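Local structure of 2-nitrobenzoate nitroreductase (Pseudomonas fluorescens, 4Z85) at residues V30-S35 and L78-E83; L56-V61 and M155-I160; V92-A97 and Q183-L188; P123-D128 and A138-L143. The protein is a flavoredoxin-family nitroreductase that acts on 2-nitrobenzoate, probably with FMN as its bound cofactor. All coordinates share one frame; numbering follows the deposited sequence. Where two conformers were deposited one is given.

Contact 1: V30-S35 and L78-E83; sequences VTSLNS and LKNIIE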
loop_
_atom_site.group_PDB
_atom_site.type_symbol
_atom_site.label_atom_id
_atom_site.label_comp_id
_atom_site.label_asym_id
_atom_site.label_seq_id
_atom_site.Cartn_x
_atom_site.Cartn_y
_atom_site.Cartn_z
ATOM N N VAL A 30 -1.863 -12.788 -6.239
ATOM C CA VAL A 30 -2.054 -12.777 -7.688
ATOM C C VAL A 30 -2.142 -14.193 -8.225
ATOM O O VAL A 30 -1.212 -14.989 -8.029
ATOM C CB VAL A 30 -0.912 -12.018 -8.375
ATOM C CG1 VAL A 30 -1.062 -12.043 -9.901
ATOM C CG2 VAL A 30 -0.870 -10.567 -7.871
ATOM N N THR A 31 -3.258 -14.499 -8.884
ATOM C CA THR A 31 -3.336 -15.711 -9.695
ATOM C C THR A 31 -3.136 -15.352 -11.168
ATOM O O THR A 31 -3.628 -14.318 -11.653
ATOM C CB THR A 31 -4.671 -16.477 -9.506
ATOM O OG1 THR A 31 -5.786 -15.578 -9.535
ATOM C CG2 THR A 31 -4.668 -17.239 -8.181
ATOM N N SER A 32 -2.377 -16.203 -11.857
ATOM C CA SER A 32 -2.052 -15.983 -13.261
ATOM C C SER A 32 -1.961 -17.340 -13.959
ATOM O O SER A 32 -1.893 -18.365 -13.291
ATOM C CB SER A 32 -0.745 -15.193 -13.396
ATOM O OG SER A 32 0.329 -15.814 -12.710
ATOM N N LEU A 33 -1.983 -17.349 -15.291
ATOM C CA LEU A 33 -1.877 -18.602 -16.050
ATOM C C LEU A 33 -0.625 -18.651 -16.920
ATOM O O LEU A 33 -0.286 -17.669 -17.577
ATOM C CB LEU A 33 -3.110 -18.794 -16.932
ATOM C CG LEU A 33 -4.458 -18.990 -16.254
ATOM C CD1 LEU A 33 -5.561 -19.012 -17.301
ATOM C CD2 LEU A 33 -4.450 -20.279 -15.451
ATOM N N ASN A 34 0.061 -19.793 -16.938
ATOM C CA ASN A 34 1.213 -19.945 -17.827
ATOM C C ASN A 34 0.797 -20.456 -19.211
ATOM O O ASN A 34 -0.397 -20.528 -19.521
ATOM C CB ASN A 34 2.274 -20.871 -17.215
ATOM C CG ASN A 34 1.823 -22.326 -17.114
ATOM O OD1 ASN A 34 0.728 -22.697 -17.529
ATOM N ND2 ASN A 34 2.695 -23.161 -16.569
ATOM N N SER A 35 1.787 -20.810 -20.030
ATOM C CA SER A 35 1.562 -21.265 -21.405
ATOM C C SER A 35 0.634 -22.468 -21.495
ATOM O O SER A 35 -0.090 -22.632 -22.473
ATOM C CB SER A 35 2.890 -21.630 -22.071
ATOM O OG SER A 35 3.794 -20.546 -22.052
ATOM N N LEU A 78 5.286 -12.621 -13.518
ATOM C CA LEU A 78 5.541 -11.592 -14.518
ATOM C C LEU A 78 5.390 -12.128 -15.940
ATOM O O LEU A 78 4.754 -11.496 -16.775
ATOM C CB LEU A 78 6.936 -10.996 -14.326
ATOM C CG LEU A 78 7.252 -9.735 -15.129
ATOM C CD1 LEU A 78 6.195 -8.667 -14.875
ATOM C CD2 LEU A 78 8.639 -9.205 -14.787
ATOM N N LYS A 79 5.967 -13.293 -16.215
ATOM C CA LYS A 79 5.868 -13.875 -17.552
ATOM C C LYS A 79 4.423 -14.235 -17.904
ATOM O O LYS A 79 3.974 -14.005 -19.029
ATOM C CB LYS A 79 6.774 -15.109 -17.659
ATOM C CG LYS A 79 6.808 -15.745 -19.044
ATOM C CD LYS A 79 7.873 -16.838 -19.110
ATOM C CE LYS A 79 8.029 -17.382 -20.515
ATOM N NZ LYS A 79 9.097 -18.415 -20.572
ATOM N N ASN A 80 3.688 -14.782 -16.939
ATOM C CA ASN A 80 2.280 -15.115 -17.143
ATOM C C ASN A 80 1.441 -13.874 -17.465
ATOM O O ASN A 80 0.555 -13.897 -18.333
ATOM C CB ASN A 80 1.702 -15.798 -15.902
ATOM C CG ASN A 80 2.333 -17.153 -15.618
ATOM O OD1 ASN A 80 3.157 -17.651 -16.389
ATOM N ND2 ASN A 80 1.943 -17.756 -14.492
ATOM N N ILE A 81 1.732 -12.786 -16.753
ATOM C CA ILE A 81 1.012 -11.539 -16.975
ATOM C C ILE A 81 1.368 -10.940 -18.342
ATOM O O ILE A 81 0.496 -10.454 -19.064
ATOM C CB ILE A 81 1.308 -10.513 -15.851
ATOM C CG1 ILE A 81 0.590 -10.931 -14.567
ATOM C CG2 ILE A 81 0.894 -9.103 -16.288
ATOM C CD1 ILE A 81 0.946 -10.069 -13.349
ATOM N N ILE A 82 2.648 -10.983 -18.690
ATOM C CA ILE A 82 3.114 -10.483 -19.986
ATOM C C ILE A 82 2.455 -11.236 -21.130
ATOM O O ILE A 82 1.964 -10.631 -22.091
ATOM C CB ILE A 82 4.639 -10.598 -20.112
ATOM C CG1 ILE A 82 5.315 -9.573 -19.209
ATOM C CG2 ILE A 82 5.082 -10.397 -21.558
ATOM C CD1 ILE A 82 6.815 -9.714 -19.128
ATOM N N GLU A 83 2.408 -12.555 -21.003
ATOM C CA GLU A 83 1.864 -13.408 -22.051
ATOM C C GLU A 83 0.352 -13.281 -22.186
ATOM O O GLU A 83 -0.160 -13.179 -23.301
ATOM C CB GLU A 83 2.242 -14.867 -21.795
ATOM C CG GLU A 83 3.734 -15.148 -21.936
ATOM C CD GLU A 83 4.115 -16.575 -21.567
ATOM O OE1 GLU A 83 3.317 -17.267 -20.890
ATOM O OE2 GLU A 83 5.221 -17.007 -21.961
HETATM O O HOH W 1 -1.911 -14.555 -16.608
HETATM O O HOH W 2 0.792 -17.553 -20.146
#

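Contact 2: L56-V61 and M155-I160; sequences LFVIAV and MVFGEI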
loop_
_atom_site.group_PDB
_atom_site.type_symbol
_atom_site.label_atom_id
_atom_site.label_comp_id
_atom_site.label_asym_id
_atom_site.label_seq_id
_atom_site.Cartn_x
_atom_site.Cartn_y
_atom_site.Cartn_z
ATOM N N LEU A 56 -6.702 1.951 -11.833
ATOM C CA LEU A 56 -5.381 1.347 -11.959
ATOM C C LEU A 56 -4.777 1.093 -10.585
ATOM O O LEU A 56 -5.054 1.838 -9.628
ATOM C CB LEU A 56 -4.420 2.244 -12.731
ATOM C CG LEU A 56 -4.755 2.610 -14.182
ATOM C CD1 LEU A 56 -3.545 3.299 -14.816
ATOM C CD2 LEU A 56 -5.148 1.389 -14.975
ATOM N N PHE A 57 -3.931 0.061 -10.541
ATOM C CA PHE A 57 -3.130 -0.239 -9.350
ATOM C C PHE A 57 -1.718 -0.637 -9.777
ATOM O O PHE A 57 -1.466 -0.910 -10.952
ATOM C CB PHE A 57 -3.763 -1.370 -8.519
ATOM C CG PHE A 57 -3.898 -2.648 -9.279
ATOM C CD1 PHE A 57 -2.858 -3.577 -9.300
ATOM C CD2 PHE A 57 -5.047 -2.910 -10.012
ATOM C CE1 PHE A 57 -2.966 -4.753 -10.031
ATOM C CE2 PHE A 57 -5.167 -4.086 -10.760
ATOM C CZ PHE A 57 -4.128 -5.010 -10.761
ATOM N N VAL A 58 -0.804 -0.706 -8.810
ATOM C CA VAL A 58 0.574 -1.115 -9.107
ATOM C C VAL A 58 1.006 -2.217 -8.140
ATOM O O VAL A 58 0.637 -2.207 -6.968
ATOM C CB VAL A 58 1.556 0.103 -9.054
ATOM C CG1 VAL A 58 1.683 0.704 -7.637
ATOM C CG2 VAL A 58 2.927 -0.278 -9.615
ATOM N N ILE A 59 1.739 -3.200 -8.667
ATOM C CA ILE A 59 2.396 -4.225 -7.847
ATOM C C ILE A 59 3.855 -4.292 -8.255
ATOM O O ILE A 59 4.142 -4.429 -9.436
ATOM C CB ILE A 59 1.775 -5.612 -8.041
ATOM C CG1 ILE A 59 0.275 -5.577 -7.733
ATOM C CG2 ILE A 59 2.487 -6.628 -7.162
ATOM C CD1 ILE A 59 -0.460 -6.835 -8.127
ATOM N N ALA A 60 4.779 -4.202 -7.305
ATOM C CA ALA A 60 6.191 -4.380 -7.652
ATOM C C ALA A 60 6.534 -5.867 -7.533
ATOM O O ALA A 60 6.238 -6.483 -6.515
ATOM C CB ALA A 60 7.088 -3.520 -6.754
ATOM N N VAL A 61 7.123 -6.441 -8.585
ATOM C CA VAL A 61 7.333 -7.882 -8.686
ATOM C C VAL A 61 8.786 -8.181 -9.060
ATOM O O VAL A 61 9.385 -7.470 -9.854
ATOM C CB VAL A 61 6.384 -8.503 -9.743
ATOM C CG1 VAL A 61 6.586 -9.997 -9.839
ATOM C CG2 VAL A 61 4.922 -8.183 -9.414
ATOM N N MET A 155 7.602 -3.009 -12.174
ATOM C CA MET A 155 6.343 -2.498 -11.649
ATOM C C MET A 155 5.217 -2.830 -12.623
ATOM O O MET A 155 5.208 -2.363 -13.765
ATOM C CB MET A 155 6.442 -0.997 -11.412
ATOM C CG MET A 155 7.360 -0.646 -10.235
ATOM S SD MET A 155 7.614 1.114 -10.006
ATOM C CE MET A 155 8.556 1.475 -11.490
ATOM N N VAL A 156 4.289 -3.658 -12.166
ATOM C CA VAL A 156 3.156 -4.075 -12.970
ATOM C C VAL A 156 1.992 -3.140 -12.682
ATOM O O VAL A 156 1.550 -3.052 -11.546
ATOM C CB VAL A 156 2.735 -5.512 -12.658
ATOM C CG1 VAL A 156 1.483 -5.893 -13.481
ATOM C CG2 VAL A 156 3.902 -6.475 -12.913
ATOM N N PHE A 157 1.521 -2.430 -13.710
ATOM C CA PHE A 157 0.340 -1.593 -13.580
ATOM C C PHE A 157 -0.830 -2.331 -14.192
ATOM O O PHE A 157 -0.807 -2.684 -15.383
ATOM C CB PHE A 157 0.539 -0.231 -14.248
ATOM C CG PHE A 157 1.542 0.630 -13.549
ATOM C CD1 PHE A 157 2.900 0.471 -13.794
ATOM C CD2 PHE A 157 1.136 1.596 -12.626
ATOM C CE1 PHE A 157 3.825 1.266 -13.143
ATOM C CE2 PHE A 157 2.065 2.392 -11.969
ATOM C CZ PHE A 157 3.414 2.223 -12.233
ATOM N N GLY A 158 -1.833 -2.592 -13.358
ATOM C CA GLY A 158 -2.978 -3.366 -13.786
ATOM C C GLY A 158 -4.203 -2.479 -13.809
ATOM O O GLY A 158 -4.285 -1.519 -13.042
ATOM N N GLU A 159 -5.154 -2.813 -14.683
ATOM C CA GLU A 159 -6.439 -2.123 -14.719
ATOM C C GLU A 159 -7.526 -3.073 -14.250
ATOM O O GLU A 159 -7.614 -4.211 -14.715
ATOM C CB GLU A 159 -6.754 -1.609 -16.129
ATOM C CG GLU A 159 -8.145 -0.982 -16.233
ATOM C CD GLU A 159 -8.416 -0.413 -17.599
ATOM O OE1 GLU A 159 -7.496 -0.454 -18.445
ATOM O OE2 GLU A 159 -9.552 0.068 -17.819
ATOM N N ILE A 160 -8.323 -2.623 -13.292
ATOM C CA ILE A 160 -9.429 -3.421 -12.805
ATOM C C ILE A 160 -10.575 -3.364 -13.807
ATOM O O ILE A 160 -11.098 -2.293 -14.082
ATOM C CB ILE A 160 -9.931 -2.919 -11.449
ATOM C CG1 ILE A 160 -8.772 -2.835 -10.459
ATOM C CG2 ILE A 160 -11.033 -3.831 -10.920
ATOM C CD1 ILE A 160 -9.099 -2.033 -9.218
#

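Contact 3: V92-A97 and Q183-L188; sequences VDERIA and QPYGRL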
loop_
_atom_site.group_PDB
_atom_site.type_symbol
_atom_site.label_atom_id
_atom_site.label_comp_id
_atom_site.label_asym_id
_atom_site.label_seq_id
_atom_site.Cartn_x
_atom_site.Cartn_y
_atom_site.Cartn_z
ATOM N N VAL A 92 -7.060 -10.839 0.711
ATOM C CA VAL A 92 -6.658 -11.847 1.682
ATOM C C VAL A 92 -7.301 -11.602 3.036
ATOM O O VAL A 92 -7.051 -10.575 3.656
ATOM C CB VAL A 92 -5.118 -11.875 1.861
ATOM C CG1 VAL A 92 -4.721 -12.916 2.921
ATOM C CG2 VAL A 92 -4.410 -12.130 0.521
ATOM N N ASP A 93 -8.138 -12.537 3.485
ATOM C CA ASP A 93 -8.629 -12.503 4.857
ATOM C C ASP A 93 -8.349 -13.842 5.544
ATOM O O ASP A 93 -7.593 -14.658 5.033
ATOM C CB ASP A 93 -10.117 -12.140 4.909
ATOM C CG ASP A 93 -11.038 -13.224 4.344
ATOM O OD1 ASP A 93 -10.561 -14.231 3.792
ATOM O OD2 ASP A 93 -12.268 -13.036 4.458
ATOM N N GLU A 94 -8.936 -14.037 6.720
ATOM C CA GLU A 94 -8.639 -15.204 7.541
ATOM C C GLU A 94 -8.768 -16.527 6.781
ATOM O O GLU A 94 -7.945 -17.438 6.953
ATOM C CB GLU A 94 -9.569 -15.209 8.757
ATOM C CG GLU A 94 -9.186 -16.216 9.804
ATOM C CD GLU A 94 -10.229 -16.337 10.898
ATOM O OE1 GLU A 94 -10.869 -15.316 11.222
ATOM O OE2 GLU A 94 -10.414 -17.460 11.426
ATOM N N ARG A 95 -9.786 -16.616 5.931
ATOM C CA ARG A 95 -10.107 -17.867 5.238
ATOM C C ARG A 95 -8.983 -18.369 4.329
ATOM O O ARG A 95 -8.850 -19.579 4.101
ATOM C CB ARG A 95 -11.387 -17.695 4.421
ATOM C CG ARG A 95 -11.897 -18.970 3.765
ATOM C CD ARG A 95 -13.254 -18.751 3.116
ATOM N NE ARG A 95 -14.307 -18.540 4.106
ATOM C CZ ARG A 95 -14.865 -17.364 4.366
ATOM N NH1 ARG A 95 -14.475 -16.286 3.704
ATOM N NH2 ARG A 95 -15.813 -17.263 5.287
ATOM N N ILE A 96 -8.175 -17.457 3.797
ATOM C CA ILE A 96 -7.099 -17.880 2.913
ATOM C C ILE A 96 -5.706 -17.452 3.351
ATOM O O ILE A 96 -4.755 -17.665 2.621
ATOM C CB ILE A 96 -7.329 -17.380 1.475
ATOM C CG1 ILE A 96 -7.292 -15.848 1.407
ATOM C CG2 ILE A 96 -8.657 -17.902 0.939
ATOM C CD1 ILE A 96 -7.216 -15.325 -0.031
ATOM N N ALA A 97 -5.575 -16.888 4.549
ATOM C CA ALA A 97 -4.289 -16.336 4.981
ATOM C C ALA A 97 -3.149 -17.364 5.012
ATOM O O ALA A 97 -2.039 -17.107 4.519
ATOM C CB ALA A 97 -4.445 -15.691 6.355
ATOM N N GLN A 183 -12.566 -8.094 6.427
ATOM C CA GLN A 183 -11.480 -8.008 7.401
ATOM C C GLN A 183 -10.183 -8.543 6.828
ATOM O O GLN A 183 -9.700 -9.609 7.211
ATOM C CB GLN A 183 -11.850 -8.753 8.689
ATOM C CG GLN A 183 -13.034 -8.127 9.403
ATOM C CD GLN A 183 -13.233 -8.719 10.793
ATOM O OE1 GLN A 183 -12.854 -9.858 11.046
ATOM N NE2 GLN A 183 -13.812 -7.939 11.698
ATOM N N PRO A 184 -9.585 -7.769 5.919
ATOM C CA PRO A 184 -8.326 -8.228 5.328
ATOM C C PRO A 184 -7.162 -8.226 6.321
ATOM O O PRO A 184 -7.188 -7.510 7.325
ATOM C CB PRO A 184 -8.081 -7.217 4.202
ATOM C CG PRO A 184 -8.763 -5.962 4.678
ATOM C CD PRO A 184 -9.999 -6.450 5.414
ATOM N N TYR A 185 -6.157 -9.045 6.025
ATOM C CA TYR A 185 -4.874 -9.048 6.735
ATOM C C TYR A 185 -3.936 -8.018 6.121
ATOM O O TYR A 185 -3.794 -7.982 4.905
ATOM C CB TYR A 185 -4.188 -10.412 6.629
ATOM C CG TYR A 185 -4.677 -11.450 7.603
ATOM C CD1 TYR A 185 -6.015 -11.512 7.967
ATOM C CD2 TYR A 185 -3.795 -12.378 8.140
ATOM C CE1 TYR A 185 -6.464 -12.477 8.864
ATOM C CE2 TYR A 185 -4.231 -13.333 9.035
ATOM C CZ TYR A 185 -5.560 -13.375 9.390
ATOM O OH TYR A 185 -5.988 -14.336 10.277
ATOM N N GLY A 186 -3.266 -7.227 6.947
ATOM C CA GLY A 186 -2.215 -6.355 6.446
ATOM C C GLY A 186 -0.844 -6.919 6.761
ATOM O O GLY A 186 -0.673 -7.600 7.763
ATOM N N ARG A 187 0.138 -6.651 5.905
ATOM C CA ARG A 187 1.503 -7.110 6.167
ATOM C C ARG A 187 2.283 -6.067 6.945
ATOM O O ARG A 187 2.249 -4.880 6.611
ATOM C CB ARG A 187 2.229 -7.408 4.855
ATOM C CG ARG A 187 3.668 -7.861 5.005
ATOM C CD ARG A 187 3.746 -9.230 5.638
ATOM N NE ARG A 187 5.136 -9.634 5.821
ATOM C CZ ARG A 187 5.906 -10.126 4.854
ATOM N NH1 ARG A 187 5.435 -10.272 3.612
ATOM N NH2 ARG A 187 7.151 -10.478 5.129
ATOM N N LEU A 188 3.016 -6.529 7.957
ATOM C CA LEU A 188 3.944 -5.688 8.707
ATOM C C LEU A 188 5.375 -6.175 8.458
ATOM O O LEU A 188 5.601 -7.098 7.671
ATOM C CB LEU A 188 3.623 -5.724 10.208
ATOM C CG LEU A 188 2.266 -5.155 10.615
ATOM C CD1 LEU A 188 1.988 -5.501 12.073
ATOM C CD2 LEU A 188 2.265 -3.647 10.405
HETATM O O HOH W 3 -13.294 -10.659 5.551
HETATM O O HOH W 4 -10.280 -11.941 8.395
HETATM O O HOH W 5 -8.487 -13.810 12.099
#

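Contact 4: P123-D128 and A138-L143; sequences PSTTID and AWECKL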
loop_
_atom_site.group_PDB
_atom_site.type_symbol
_atom_site.label_atom_id
_atom_site.label_comp_id
_atom_site.label_asym_id
_atom_site.label_seq_id
_atom_site.Cartn_x
_atom_site.Cartn_y
_atom_site.Cartn_z
ATOM N N PRO A 123 -13.719 -19.921 -12.122
ATOM C CA PRO A 123 -13.550 -19.101 -13.328
ATOM C C PRO A 123 -13.914 -17.621 -13.124
ATOM O O PRO A 123 -14.796 -17.293 -12.319
ATOM C CB PRO A 123 -14.509 -19.756 -14.329
ATOM C CG PRO A 123 -14.602 -21.170 -13.879
ATOM C CD PRO A 123 -14.514 -21.135 -12.381
ATOM N N SER A 124 -13.224 -16.742 -13.848
ATOM C CA SER A 124 -13.573 -15.326 -13.875
ATOM C C SER A 124 -14.567 -15.029 -14.990
ATOM O O SER A 124 -14.663 -15.780 -15.959
ATOM C CB SER A 124 -12.326 -14.455 -14.049
ATOM O OG SER A 124 -11.482 -14.532 -12.917
ATOM N N THR A 125 -15.286 -13.918 -14.853
ATOM C CA THR A 125 -16.324 -13.526 -15.807
ATOM C C THR A 125 -15.778 -12.791 -17.031
ATOM O O THR A 125 -16.142 -13.105 -18.169
ATOM C CB THR A 125 -17.380 -12.638 -15.119
ATOM O OG1 THR A 125 -18.043 -13.396 -14.102
ATOM C CG2 THR A 125 -18.408 -12.143 -16.115
ATOM N N THR A 126 -14.898 -11.820 -16.803
ATOM C CA THR A 126 -14.416 -10.966 -17.882
ATOM C C THR A 126 -13.070 -11.382 -18.459
ATOM O O THR A 126 -12.616 -10.816 -19.458
ATOM C CB THR A 126 -14.279 -9.516 -17.412
ATOM O OG1 THR A 126 -13.289 -9.453 -16.376
ATOM C CG2 THR A 126 -15.609 -8.997 -16.886
ATOM N N ILE A 127 -12.411 -12.341 -17.822
ATOM C CA ILE A 127 -11.088 -12.757 -18.265
ATOM C C ILE A 127 -10.927 -14.259 -18.092
ATOM O O ILE A 127 -11.790 -14.920 -17.520
ATOM C CB ILE A 127 -9.949 -12.034 -17.487
ATOM C CG1 ILE A 127 -10.120 -12.237 -15.979
ATOM C CG2 ILE A 127 -9.901 -10.552 -17.820
ATOM C CD1 ILE A 127 -8.964 -11.691 -15.173
ATOM N N ASP A 128 -9.811 -14.789 -18.574
ATOM C CA ASP A 128 -9.583 -16.232 -18.569
ATOM C C ASP A 128 -8.959 -16.744 -17.277
ATOM O O ASP A 128 -9.165 -17.896 -16.894
ATOM C CB ASP A 128 -8.697 -16.624 -19.750
ATOM C CG ASP A 128 -9.376 -16.389 -21.090
ATOM O OD1 ASP A 128 -10.611 -16.583 -21.174
ATOM O OD2 ASP A 128 -8.674 -16.003 -22.048
ATOM N N ALA A 138 -12.124 -10.342 -5.160
ATOM C CA ALA A 138 -11.117 -10.500 -6.201
ATOM C C ALA A 138 -11.294 -9.446 -7.276
ATOM O O ALA A 138 -12.404 -9.067 -7.610
ATOM C CB ALA A 138 -11.182 -11.902 -6.809
ATOM N N TRP A 139 -10.190 -8.929 -7.788
ATOM C CA TRP A 139 -10.207 -8.022 -8.923
ATOM C C TRP A 139 -9.846 -8.810 -10.177
ATOM O O TRP A 139 -8.801 -9.457 -10.234
ATOM C CB TRP A 139 -9.202 -6.877 -8.746
ATOM C CG TRP A 139 -9.470 -5.899 -7.653
ATOM C CD1 TRP A 139 -10.601 -5.782 -6.890
ATOM C CD2 TRP A 139 -8.575 -4.876 -7.203
ATOM N NE1 TRP A 139 -10.462 -4.740 -6.001
ATOM C CE2 TRP A 139 -9.229 -4.165 -6.179
ATOM C CE3 TRP A 139 -7.272 -4.494 -7.571
ATOM C CZ2 TRP A 139 -8.624 -3.102 -5.505
ATOM C CZ3 TRP A 139 -6.680 -3.443 -6.908
ATOM C CH2 TRP A 139 -7.351 -2.755 -5.887
ATOM N N GLU A 140 -10.728 -8.773 -11.173
ATOM C CA GLU A 140 -10.418 -9.261 -12.506
ATOM C C GLU A 140 -9.724 -8.131 -13.259
ATOM O O GLU A 140 -10.312 -7.046 -13.460
ATOM C CB GLU A 140 -11.700 -9.718 -13.230
ATOM C CG GLU A 140 -12.473 -10.789 -12.443
ATOM C CD GLU A 140 -13.694 -11.324 -13.186
ATOM O OE1 GLU A 140 -14.003 -10.803 -14.279
ATOM O OE2 GLU A 140 -14.338 -12.263 -12.664
ATOM N N CYS A 141 -8.473 -8.404 -13.649
ATOM C CA CYS A 141 -7.573 -7.376 -14.158
ATOM C C CYS A 141 -6.981 -7.662 -15.520
ATOM O O CYS A 141 -6.717 -8.816 -15.889
ATOM C CB CYS A 141 -6.412 -7.164 -13.190
ATOM S SG CYS A 141 -6.908 -6.879 -11.487
ATOM N N LYS A 142 -6.748 -6.572 -16.241
ATOM C CA LYS A 142 -5.970 -6.598 -17.461
ATOM C C LYS A 142 -4.697 -5.805 -17.257
ATOM O O LYS A 142 -4.652 -4.864 -16.461
ATOM C CB LYS A 142 -6.781 -6.039 -18.632
ATOM C CG LYS A 142 -7.977 -6.918 -18.970
ATOM C CD LYS A 142 -8.798 -6.327 -20.116
ATOM C CE LYS A 142 -9.786 -7.338 -20.689
ATOM N NZ LYS A 142 -10.587 -6.744 -21.816
ATOM N N LEU A 143 -3.658 -6.199 -17.972
ATOM C CA LEU A 143 -2.395 -5.493 -17.910
ATOM C C LEU A 143 -2.528 -4.122 -18.535
ATOM O O LEU A 143 -2.962 -3.994 -19.674
ATOM C CB LEU A 143 -1.294 -6.286 -18.624
ATOM C CG LEU A 143 0.079 -5.613 -18.593
ATOM C CD1 LEU A 143 0.595 -5.531 -17.141
ATOM C CD2 LEU A 143 1.082 -6.323 -19.490
HETATM O O HOH W 6 -13.052 -13.719 -10.717
#

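Contact 1: V30-S35 and L78-E83
Ser32 and Asn80 join a barrel strand to the helix packed against it, in a largely buried contact. Residues 30-35 run from strand 28-33 into a turn, while residues 78-83 belong to helix 77-84; the two short axes cross at 61°, 7.2 Å apart at their closest. Asn80 carries most of the meeting. Its CG stands anti to its own carbonyl carbon (chi1 -65°), which lays the amide against the end of the strand. ND2 donates to Ser32 OG over 3.1 Å in a fairly straight bond (160°), with the hydroxyl oxygen close to the amide plane. A second bond from ND2, to Asn40 OD1 on strand 39-52, probably fixes the rotation of the amide. At its other branch, Asn80 OD1 comes within 3.3 Å of Asn34 CA, while Asn80 CB is 3.2 Å from Leu33 O. Asn34 OD1 accepts from Leu38 N and Glu36 N, which probably steadies the turn. Toward solvent a water bridges the segments, donating to Leu33 O at 2.8 Å and to Glu83 OE1 at 2.6 Å. Toward the barrel interior the fit is apolar and looser: Val30 CG1 lies 4.5 Å from Ile81 CD1, and Ile81 goes on to Phe87. Such a helix, laid against one end of a closed antiparallel barrel, fits the FMN-binding split-barrel fold of flavin reductase-like proteins.

Contact 2: L56-V61 and M155-I160
Phe57 and Gly158 form a hydrogen-bonded antiparallel pair: Phe57 N donates to Gly158 O over 3.0 Å, and Gly158 N returns a bond to Phe57 O. Two residues along, Ile59 and Val156 repeat the exchange, with Val156 N 2.8 Å from Ile59 O. The Phe57 ring lies across the glycine, Gly158 CA resting over its face 3.9 Å from the centroid in a CH-pi contact. With CG between the backbone N and the carbonyl carbon (chi1 60°), the ring folds over the partner strand, where a CB on residue 158 would collide with Phe57 CZ. Ile160 CG1 meets this ring at its edge, 3.8 Å from Phe57 CD2. Strands 55-62 and 153-165 are neighbours in the closed six-stranded antiparallel barrel, and Phe57, Ile59 and Val156 face its interior. On the outer surface Val58 CG2 sits over the Phe157 ring, 3.7 Å from the centroid, and also touches Met155 CB at 4.0 Å. Farther out, Trp139 meets the Phe57 ring with the planes at about 45°, and Val89 touches it too. Outside the barrel the second subunit covers this pair of strands, its Met50 packing on Val58 and Met155, its Phe149 on Leu56 and its Met155 on Phe157.

Contact 3: V92-A97 and Q183-L188
Tyr185 packs its ring against the first turn of helix 94-103, and this is the tight part of the contact. Ala97 CB lies over one face of the ring, 4.0 Å from the centroid and nearer the CE2 rim, in a CH-pi contact. Glu94 N approaches the ring obliquely, 3.6 Å from Tyr185 CE1. A backbone bond from Tyr185 N to Val92 O, 3.0 Å long, fixes the residue from which the ring extends. Asp93 fills the N-cap position of the helix: with CG between its backbone N and carbonyl carbon (chi1 69°), its OD1 accepts a weak capping bond from Arg95 N at 3.3 Å. Around this helix start the contact turns loose and water-mediated. One water links Asp93 OD2 with Gln183 N; another accepts from Glu94 N and donates to Gln183 O at 2.7 Å. At the exposed rim a third water lies 3.1 Å from Tyr185 OH and bonds weakly to Glu94 OE1. Replacing the tyrosine with an alanine would probably open a gap over Ala97 and cost the third water its phenol partner. Tyr185 also touches Tyr193 and Arg195 of strand 192-195, and Val200 of the second subunit packs on it.

Contact 4: P123-D128 and A138-L143
The Glu140 carboxylate is gripped mainly from one face by residues 124-126. Ser124 CB sits over that face, 3.3 Å from Glu140 OE2, and the two backbone N-H groups arrive from the same side of the plane. Thr125 N donates to OE2 over 2.9 Å, on the syn side but 33° out of the carboxylate plane; Thr126 N does likewise to Glu140 OE1, 28° out. At the edge, Thr126 OG1 meets the anti lone pair of Glu140 OE1 at 2.6 Å, which gives that oxygen two donors from one residue. The hydroxyl is placed there by chi1 of 63°, between the backbone N and the carbonyl carbon. A water donates to Glu140 OE2 at 2.8 Å and also to Ser124 OG, whose other bond goes to Val129 O. Beside this polar grip, Ile127 packs on the strand backbone, its CD1 3.7 Å from Cys141 N, while its CG2 brushes Lys142 CG. Exchanging the glutamate for an alanine would probably leave the N-H groups of Thr125 and Thr126 without their acceptor and the loop freer to shift. His3 of the second subunit adds a weak bond to Glu140 OE2. The carboxylate of barrel strand 137-150 thus holds the irregular loop between strands 121-122 and 131-132 against the outside of the split barrel, next to the dimer interface.

How the contacts relate
Contacts 1 and 2 are buried, contact 2 nearer the chain's centre; contacts 3 and 4 are only partly so. Contact 2 joins two barrel strands by backbone bonds and apolar side chains. Contact 4 shares its sheet: Lys142 O probably accepts from Glu159 N, and Trp139 packs on Ile160. Contact 1 adds the helix, with Leu78 CD1 3.7 Å from Val156 CG2, and meets contact 4 where Ile81 packs on Leu143. In contact 1 an amide does the holding, in contact 4 a carboxylate, and both bring in waters at their polar rims. Contact 3 touches none of the others and pairs a tyrosine ring packed on a helix turn with a water-filled rim. Contacts 2, 3 and 4 reach the second subunit; contact 1 does not.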